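Local coordinates for RPA0582 (Rhodopseudomonas palustris, PDB 3HHL), which is of unknown function but belongs to the dimeric alpha-beta barrel group of proteins, its ferredoxin-like fold found here in a two-chain assembly, at residues 5-10 with 116-121; 52-57 with 112-117. All coordinates share one frame; numbering follows the deposited sequence.

In the fold
Both contacts use helix 108-120, and the contact centres are about 11 Å apart. Their segments overlap at His116 and Arg117, of which only Arg117 works in both: its aliphatic stem belongs to contact 2, its guanidinium end to contact 1. First along the chain comes the loop 5-10 of contact 1, then helix 10-18, strand 25-33 and helix 47-64, which supplies 52-57 of contact 2; helix 108-120 follows much later. Contact 2 pairs the two long helices of the ferredoxin-like fold, while contact 1 lays the N-terminal loop against the end of helix 108-120, where strand 121-128 begins. Arg117 also packs on Ile80 of the partner chain, placing this region near the dimer interface.

Contact 1 of 2, residues 5-10 with 116-121; sequences HIDPTK and HRQAAV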
ATOM      1  N   HIS A   5      -2.378  -7.434  12.874  1.00 51.24           N
ATOM      2  CA  HIS A   5      -1.729  -8.541  12.246  1.00 48.00           C
ATOM      3  C   HIS A   5      -0.262  -8.245  12.245  1.00 45.70           C
ATOM      4  O   HIS A   5       0.166  -7.230  11.740  1.00 44.46           O
ATOM      5  CB  HIS A   5      -2.246  -8.692  10.826  1.00 47.73           C
ATOM      6  CG  HIS A   5      -3.728  -8.814  10.748  1.00 46.01           C
ATOM      7  ND1 HIS A   5      -4.372 -10.025  10.580  1.00 43.68           N
ATOM      8  CD2 HIS A   5      -4.697  -7.873  10.831  1.00 45.03           C
ATOM      9  CE1 HIS A   5      -5.676  -9.815  10.554  1.00 43.78           C
ATOM     10  NE2 HIS A   5      -5.902  -8.523  10.714  1.00 44.11           N
ATOM     11  N   ILE A   6       0.504  -9.152  12.808  1.00 43.96           N
ATOM     12  CA  ILE A   6       1.924  -8.950  12.988  1.00 43.07           C
ATOM     13  C   ILE A   6       2.716  -9.973  12.208  1.00 42.46           C
ATOM     14  O   ILE A   6       3.688  -9.644  11.572  1.00 41.81           O
ATOM     15  CB  ILE A   6       2.258  -9.066  14.464  1.00 43.06           C
ATOM     16  CG1 ILE A   6       1.646  -7.871  15.207  1.00 43.43           C
ATOM     17  CG2 ILE A   6       3.766  -9.188  14.689  1.00 42.64           C
ATOM     18  CD1 ILE A   6       1.395  -8.143  16.667  1.00 43.34           C
ATOM     19  N   ASP A   7       2.296 -11.226  12.276  1.00 42.05           N
ATOM     20  CA  ASP A   7       3.014 -12.308  11.619  1.00 41.90           C
ATOM     21  C   ASP A   7       2.155 -13.018  10.594  1.00 40.27           C
ATOM     22  O   ASP A   7       0.961 -12.942  10.620  1.00 39.75           O
ATOM     23  CB  ASP A   7       3.481 -13.359  12.648  1.00 43.01           C
ATOM     24  CG  ASP A   7       4.662 -12.889  13.509  1.00 44.38           C
ATOM     25  OD1 ASP A   7       5.644 -12.293  12.995  1.00 46.54           O
ATOM     26  OD2 ASP A   7       4.587 -13.151  14.722  1.00 47.30           O
ATOM     27  N   PRO A   8       2.788 -13.706   9.664  1.00 39.17           N
ATOM     28  CA  PRO A   8       2.052 -14.518   8.718  1.00 38.60           C
ATOM     29  C   PRO A   8       1.636 -15.826   9.386  1.00 37.60           C
ATOM     30  O   PRO A   8       2.344 -16.282  10.277  1.00 37.33           O
ATOM     31  CB  PRO A   8       3.074 -14.765   7.641  1.00 38.46           C
ATOM     32  CG  PRO A   8       4.352 -14.653   8.350  1.00 38.99           C
ATOM     33  CD  PRO A   8       4.211 -13.630   9.348  1.00 38.42           C
ATOM     34  N   THR A   9       0.500 -16.392   8.990  1.00 36.21           N
ATOM     35  CA  THR A   9       0.082 -17.681   9.509  1.00 35.79           C
ATOM     36  C   THR A   9       0.788 -18.789   8.691  1.00 37.17           C
ATOM     37  O   THR A   9       1.255 -18.580   7.552  1.00 36.47           O
ATOM     38  CB  THR A   9      -1.443 -17.911   9.439  1.00 35.52           C
ATOM     39  OG1 THR A   9      -1.822 -18.173   8.088  1.00 34.79           O
ATOM     40  CG2 THR A   9      -2.258 -16.739   9.960  1.00 32.85           C
ATOM     41  N   LYS A  10       0.871 -19.986   9.266  1.00 38.04           N
ATOM     42  CA  LYS A  10       1.599 -21.041   8.563  1.00 39.02           C
ATOM     43  C   LYS A  10       0.944 -21.440   7.211  1.00 37.87           C
ATOM     44  O   LYS A  10       1.629 -21.787   6.257  1.00 37.44           O
ATOM     45  CB  LYS A  10       1.890 -22.259   9.473  1.00 39.58           C
ATOM     46  CG  LYS A  10       0.686 -22.930  10.157  1.00 43.50           C
ATOM     47  CD  LYS A  10       1.062 -24.330  10.818  1.00 46.54           C
ATOM     48  CE  LYS A  10       0.153 -24.747  12.003  1.00 47.18           C
ATOM     49  NZ  LYS A  10      -1.297 -24.573  11.732  1.00 47.08           N
ATOM     50  N   HIS A 116      12.590  -8.530  17.161  1.00 37.67           N
ATOM     51  CA  HIS A 116      12.384  -7.105  17.340  1.00 37.53           C
ATOM     52  C   HIS A 116      11.160  -6.626  16.581  1.00 37.45           C
ATOM     53  O   HIS A 116      10.441  -5.752  17.066  1.00 36.38           O
ATOM     54  CB  HIS A 116      13.594  -6.324  16.892  1.00 37.56           C
ATOM     55  CG  HIS A 116      14.810  -6.588  17.715  1.00 39.50           C
ATOM     56  ND1 HIS A 116      14.953  -6.105  18.999  1.00 39.75           N
ATOM     57  CD2 HIS A 116      15.948  -7.269  17.433  1.00 40.32           C
ATOM     58  CE1 HIS A 116      16.130  -6.475  19.469  1.00 41.21           C
ATOM     59  NE2 HIS A 116      16.746  -7.194  18.544  1.00 41.89           N
ATOM     60  N   ARG A 117      10.923  -7.178  15.388  1.00 37.43           N
ATOM     61  CA  ARG A 117       9.738  -6.792  14.625  1.00 37.56           C
ATOM     62  C   ARG A 117       8.518  -7.163  15.459  1.00 36.87           C
ATOM     63  O   ARG A 117       7.581  -6.381  15.594  1.00 35.48           O
ATOM     64  CB  ARG A 117       9.687  -7.457  13.226  1.00 38.21           C
ATOM     65  CG  ARG A 117       8.741  -6.756  12.227  1.00 38.78           C
ATOM     66  CD  ARG A 117       8.400  -7.588  10.988  1.00 42.57           C
ATOM     67  NE  ARG A 117       7.301  -6.971  10.241  1.00 45.45           N
ATOM     68  CZ  ARG A 117       5.999  -7.163  10.479  1.00 47.66           C
ATOM     69  NH1 ARG A 117       5.592  -7.978  11.436  1.00 48.19           N
ATOM     70  NH2 ARG A 117       5.085  -6.525   9.754  1.00 48.79           N
ATOM     71  N   GLN A 118       8.564  -8.346  16.056  1.00 37.00           N
ATOM     72  CA  GLN A 118       7.396  -8.873  16.771  1.00 37.67           C
ATOM     73  C   GLN A 118       7.045  -7.991  17.944  1.00 36.53           C
ATOM     74  O   GLN A 118       5.877  -7.765  18.239  1.00 36.41           O
ATOM     75  CB  GLN A 118       7.619 -10.328  17.190  1.00 38.17           C
ATOM     76  CG  GLN A 118       7.512 -11.292  15.984  1.00 42.11           C
ATOM     77  CD  GLN A 118       8.010 -12.727  16.243  1.00 46.69           C
ATOM     78  OE1 GLN A 118       8.866 -12.976  17.103  1.00 50.23           O
ATOM     79  NE2 GLN A 118       7.490 -13.667  15.463  1.00 48.71           N
ATOM     80  N   ALA A 119       8.078  -7.445  18.569  1.00 36.02           N
ATOM     81  CA  ALA A 119       7.912  -6.497  19.669  1.00 35.61           C
ATOM     82  C   ALA A 119       7.445  -5.121  19.206  1.00 35.43           C
ATOM     83  O   ALA A 119       6.750  -4.438  19.959  1.00 36.45           O
ATOM     84  CB  ALA A 119       9.210  -6.380  20.476  1.00 35.07           C
ATOM     85  N   ALA A 120       7.811  -4.722  17.986  1.00 34.76           N
ATOM     86  CA  ALA A 120       7.590  -3.353  17.504  1.00 34.54           C
ATOM     87  C   ALA A 120       6.200  -3.120  16.937  1.00 34.72           C
ATOM     88  O   ALA A 120       5.647  -2.025  17.100  1.00 35.27           O
ATOM     89  CB  ALA A 120       8.623  -2.970  16.460  1.00 33.80           C
ATOM     90  N   VAL A 121       5.643  -4.120  16.256  1.00 34.42           N
ATOM     91  CA  VAL A 121       4.537  -3.863  15.353  1.00 34.18           C
ATOM     92  C   VAL A 121       3.196  -3.986  16.067  1.00 35.20           C
ATOM     93  O   VAL A 121       2.907  -4.972  16.737  1.00 36.17           O
ATOM     94  CB  VAL A 121       4.605  -4.762  14.091  1.00 34.10           C
ATOM     95  CG1 VAL A 121       3.385  -4.550  13.190  1.00 32.52           C
ATOM     96  CG2 VAL A 121       5.895  -4.484  13.310  1.00 32.37           C
TER
HETATM   97  O   HOH W   1       7.103 -10.213  12.619  1.00 71.99           O
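The backbones come nearest at Ile6 and Val121, whose CA atoms lie 6.2 Å apart, as the irregular loop before helix 10-18 passes the C-terminal end of helix 108-120. In this ferredoxin-like fold, that is where the helix gives way to strand 121-128. Ile6 is the apolar member: its CG1 rests 3.5 Å from the carbonyl O of Val121 and 4.3 Å from Val121 CG1. CD1 lies against the same carbonyl while CG2 turns toward Arg117 NH1 and Gln118 CA, so a beta-branched residue covers both sides. The backbone O of Ile6 takes a weak hydrogen bond from Arg117 NH1, near the guanidinium plane. Arg117, extended from CG to NE, reaches the loop from the last turn of the helix, and its NH2 bonds to Ser124 OG, which also binds the O of His5. Asp7 crosses Gln118 at about a right angle, carboxylate and amide planes 72° apart. With CG anti to the carbonyl carbon (chi1 -74°), its carboxylate comes nearer the helix, where Gln118 NE2 donates to OD2 on the syn side but about 33° out of the carboxylate plane, a bent bond of 3.0 Å, and more weakly to OD1. OD1 also accepts a hydrogen bond from a water, at 2.6 Å, that accepts in turn from Arg117 NH1 at 2.9 Å. Replacing Asp7 by an alanine is likely to set the Gln118 amide free to turn, to leave the water without this acceptor and Arg117 without a nearby negative charge. On one face of the guanidinium, over its centre, sits Val121 CG2, 3.9 Å above the plane.

Contact 2 of 2, residues 52-57 with 112-117; sequences AAYGRD and EAVKHR
Tyr54 and Arg117 lie side by side and point the same way, the flat ring against the extended arginine stem. Arg117 CB sits over the centre of the ring, 3.9 Å from its centroid, in a CH-pi contact, and CG and CD continue past CD2 and CE2. The Tyr54 chi1 of 163° swings the ring away from its own N, to run beside the stem, while the guanidinium, its NH2 held by Ser124 OG, stands nearly perpendicular to it. The ring edge meets the backbone O of Ala113, 3.6 Å from Tyr54 CD1. A second CH-pi contact sets Ala53 CB over the face of the His116 imidazole, 3.8 Å from its centroid. Small Ala53 and Ala113 let the axes of 52-57 and 112-117 approach to 7.5 Å; Ala113 CB also touches Asp57 CB. The Asp57 carboxylate, salt-bridged to Arg56, is turned 64° from the His116 ring, OD2 4.0 Å from NE2. Tyr54 OH bonds to Tyr110 OH and a nonaethylene glycol, probably from the crystallisation liquor, and His116 ND1 to Tyr39 OH. The two segments run nearly antiparallel (157°): helix 47-64 leads from strand 25-33 to strand 71-80, and helix 108-120 runs into strand 121-128, forming the helix pair of the ferredoxin-like fold.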
ATOM      1  N   ALA A  52      13.859  -0.200  14.512  1.00 37.76           N
ATOM      2  CA  ALA A  52      15.222   0.156  14.112  1.00 37.94           C
ATOM      3  C   ALA A  52      16.154  -1.038  14.284  1.00 38.15           C
ATOM      4  O   ALA A  52      16.873  -1.400  13.370  1.00 38.97           O
ATOM      5  CB  ALA A  52      15.731   1.345  14.910  1.00 37.32           C
ATOM      6  N   ALA A  53      16.117  -1.671  15.444  1.00 38.21           N
ATOM      7  CA  ALA A  53      16.967  -2.818  15.696  1.00 38.43           C
ATOM      8  C   ALA A  53      16.653  -3.961  14.707  1.00 39.02           C
ATOM      9  O   ALA A  53      17.566  -4.663  14.264  1.00 39.66           O
ATOM     10  CB  ALA A  53      16.828  -3.286  17.161  1.00 37.48           C
ATOM     11  N   TYR A  54      15.375  -4.150  14.373  1.00 39.24           N
ATOM     12  CA  TYR A  54      14.976  -5.185  13.430  1.00 39.73           C
ATOM     13  C   TYR A  54      15.683  -4.929  12.110  1.00 40.80           C
ATOM     14  O   TYR A  54      16.388  -5.801  11.584  1.00 40.04           O
ATOM     15  CB  TYR A  54      13.465  -5.176  13.221  1.00 39.72           C
ATOM     16  CG  TYR A  54      13.014  -5.918  11.983  1.00 39.53           C
ATOM     17  CD1 TYR A  54      13.400  -7.227  11.778  1.00 39.33           C
ATOM     18  CD2 TYR A  54      12.187  -5.308  11.025  1.00 36.70           C
ATOM     19  CE1 TYR A  54      12.997  -7.927  10.632  1.00 40.11           C
ATOM     20  CE2 TYR A  54      11.771  -5.985   9.902  1.00 36.52           C
ATOM     21  CZ  TYR A  54      12.177  -7.310   9.703  1.00 38.70           C
ATOM     22  OH  TYR A  54      11.796  -8.052   8.601  1.00 35.29           O
ATOM     23  N   GLY A  55      15.492  -3.710  11.598  1.00 41.95           N
ATOM     24  CA  GLY A  55      16.138  -3.283  10.368  1.00 43.09           C
ATOM     25  C   GLY A  55      17.653  -3.448  10.427  1.00 43.90           C
ATOM     26  O   GLY A  55      18.265  -3.980   9.526  1.00 43.65           O
ATOM     27  N   ARG A  56      18.246  -2.977  11.513  0.50 44.48           N
ATOM     28  CA  ARG A  56      19.696  -2.989  11.676  0.50 45.09           C
ATOM     29  C   ARG A  56      20.227  -4.412  11.533  0.50 44.77           C
ATOM     30  O   ARG A  56      21.138  -4.665  10.748  0.50 44.83           O
ATOM     31  CB  ARG A  56      20.051  -2.385  13.037  0.50 45.42           C
ATOM     32  CG  ARG A  56      21.543  -2.304  13.403  0.50 47.59           C
ATOM     33  CD  ARG A  56      21.737  -2.067  14.944  0.50 49.54           C
ATOM     34  NE  ARG A  56      21.487  -3.287  15.725  0.50 50.03           N
ATOM     35  CZ  ARG A  56      20.892  -3.333  16.915  0.50 51.04           C
ATOM     36  NH1 ARG A  56      20.470  -2.225  17.508  0.50 51.89           N
ATOM     37  NH2 ARG A  56      20.710  -4.499  17.508  0.50 50.66           N
ATOM     38  N   ASP A  57      19.607  -5.350  12.237  1.00 44.56           N
ATOM     39  CA  ASP A  57      20.108  -6.725  12.276  1.00 44.57           C
ATOM     40  C   ASP A  57      19.666  -7.593  11.090  1.00 43.79           C
ATOM     41  O   ASP A  57      20.333  -8.578  10.772  1.00 43.30           O
ATOM     42  CB  ASP A  57      19.730  -7.401  13.595  1.00 44.78           C
ATOM     43  CG  ASP A  57      20.313  -6.692  14.802  1.00 46.48           C
ATOM     44  OD1 ASP A  57      21.301  -5.920  14.656  1.00 47.75           O
ATOM     45  OD2 ASP A  57      19.772  -6.908  15.917  1.00 48.81           O
ATOM     46  N   GLU A 112      16.481 -14.176  14.636  1.00 39.69           N
ATOM     47  CA  GLU A 112      16.654 -13.375  15.864  1.00 39.49           C
ATOM     48  C   GLU A 112      16.223 -11.932  15.636  1.00 38.17           C
ATOM     49  O   GLU A 112      15.579 -11.349  16.480  1.00 38.25           O
ATOM     50  CB  GLU A 112      18.114 -13.327  16.378  1.00 39.70           C
ATOM     51  CG  GLU A 112      18.624 -14.518  17.178  1.00 41.96           C
ATOM     52  CD  GLU A 112      17.749 -14.923  18.376  1.00 44.41           C
ATOM     53  OE1 GLU A 112      17.684 -14.149  19.375  1.00 44.30           O
ATOM     54  OE2 GLU A 112      17.150 -16.032  18.296  1.00 43.99           O
ATOM     55  N   ALA A 113      16.626 -11.336  14.524  1.00 37.04           N
ATOM     56  CA  ALA A 113      16.260  -9.942  14.260  1.00 36.23           C
ATOM     57  C   ALA A 113      14.742  -9.763  14.302  1.00 35.43           C
ATOM     58  O   ALA A 113      14.243  -8.787  14.870  1.00 34.57           O
ATOM     59  CB  ALA A 113      16.828  -9.460  12.932  1.00 35.33           C
ATOM     60  N   VAL A 114      14.016 -10.732  13.745  1.00 35.09           N
ATOM     61  CA  VAL A 114      12.572 -10.597  13.608  1.00 35.03           C
ATOM     62  C   VAL A 114      11.864 -10.550  14.961  1.00 35.30           C
ATOM     63  O   VAL A 114      10.779 -10.012  15.071  1.00 35.39           O
ATOM     64  CB  VAL A 114      11.941 -11.672  12.654  1.00 35.19           C
ATOM     65  CG1 VAL A 114      11.856 -13.023  13.305  1.00 32.17           C
ATOM     66  CG2 VAL A 114      10.564 -11.189  12.163  1.00 34.42           C
ATOM     67  N   LYS A 115      12.493 -11.076  15.991  1.00 36.15           N
ATOM     68  CA  LYS A 115      11.980 -10.883  17.354  1.00 37.23           C
ATOM     69  C   LYS A 115      11.752  -9.398  17.703  1.00 37.20           C
ATOM     70  O   LYS A 115      10.805  -9.040  18.401  1.00 36.94           O
ATOM     71  CB  LYS A 115      12.885 -11.576  18.372  1.00 37.28           C
ATOM     72  CG  LYS A 115      12.894 -13.125  18.181  1.00 37.98           C
ATOM     73  CD  LYS A 115      13.856 -13.816  19.135  1.00 38.49           C
ATOM     74  CE  LYS A 115      13.771 -15.307  19.008  1.00 38.47           C
ATOM     75  NZ  LYS A 115      14.745 -15.943  19.934  1.00 39.92           N
ATOM     76  N   HIS A 116      12.590  -8.530  17.161  1.00 37.67           N
ATOM     77  CA  HIS A 116      12.384  -7.105  17.340  1.00 37.53           C
ATOM     78  C   HIS A 116      11.160  -6.626  16.581  1.00 37.45           C
ATOM     79  O   HIS A 116      10.441  -5.752  17.066  1.00 36.38           O
ATOM     80  CB  HIS A 116      13.594  -6.324  16.892  1.00 37.56           C
ATOM     81  CG  HIS A 116      14.810  -6.588  17.715  1.00 39.50           C
ATOM     82  ND1 HIS A 116      14.953  -6.105  18.999  1.00 39.75           N
ATOM     83  CD2 HIS A 116      15.948  -7.269  17.433  1.00 40.32           C
ATOM     84  CE1 HIS A 116      16.130  -6.475  19.469  1.00 41.21           C
ATOM     85  NE2 HIS A 116      16.746  -7.194  18.544  1.00 41.89           N
ATOM     86  N   ARG A 117      10.923  -7.178  15.388  1.00 37.43           N
ATOM     87  CA  ARG A 117       9.738  -6.792  14.625  1.00 37.56           C
ATOM     88  C   ARG A 117       8.518  -7.163  15.459  1.00 36.87           C
ATOM     89  O   ARG A 117       7.581  -6.381  15.594  1.00 35.48           O
ATOM     90  CB  ARG A 117       9.687  -7.457  13.226  1.00 38.21           C
ATOM     91  CG  ARG A 117       8.741  -6.756  12.227  1.00 38.78           C
ATOM     92  CD  ARG A 117       8.400  -7.588  10.988  1.00 42.57           C
ATOM     93  NE  ARG A 117       7.301  -6.971  10.241  1.00 45.45           N
ATOM     94  CZ  ARG A 117       5.999  -7.163  10.479  1.00 47.66           C
ATOM     95  NH1 ARG A 117       5.592  -7.978  11.436  1.00 48.19           N
ATOM     96  NH2 ARG A 117       5.085  -6.525   9.754  1.00 48.79           N
TER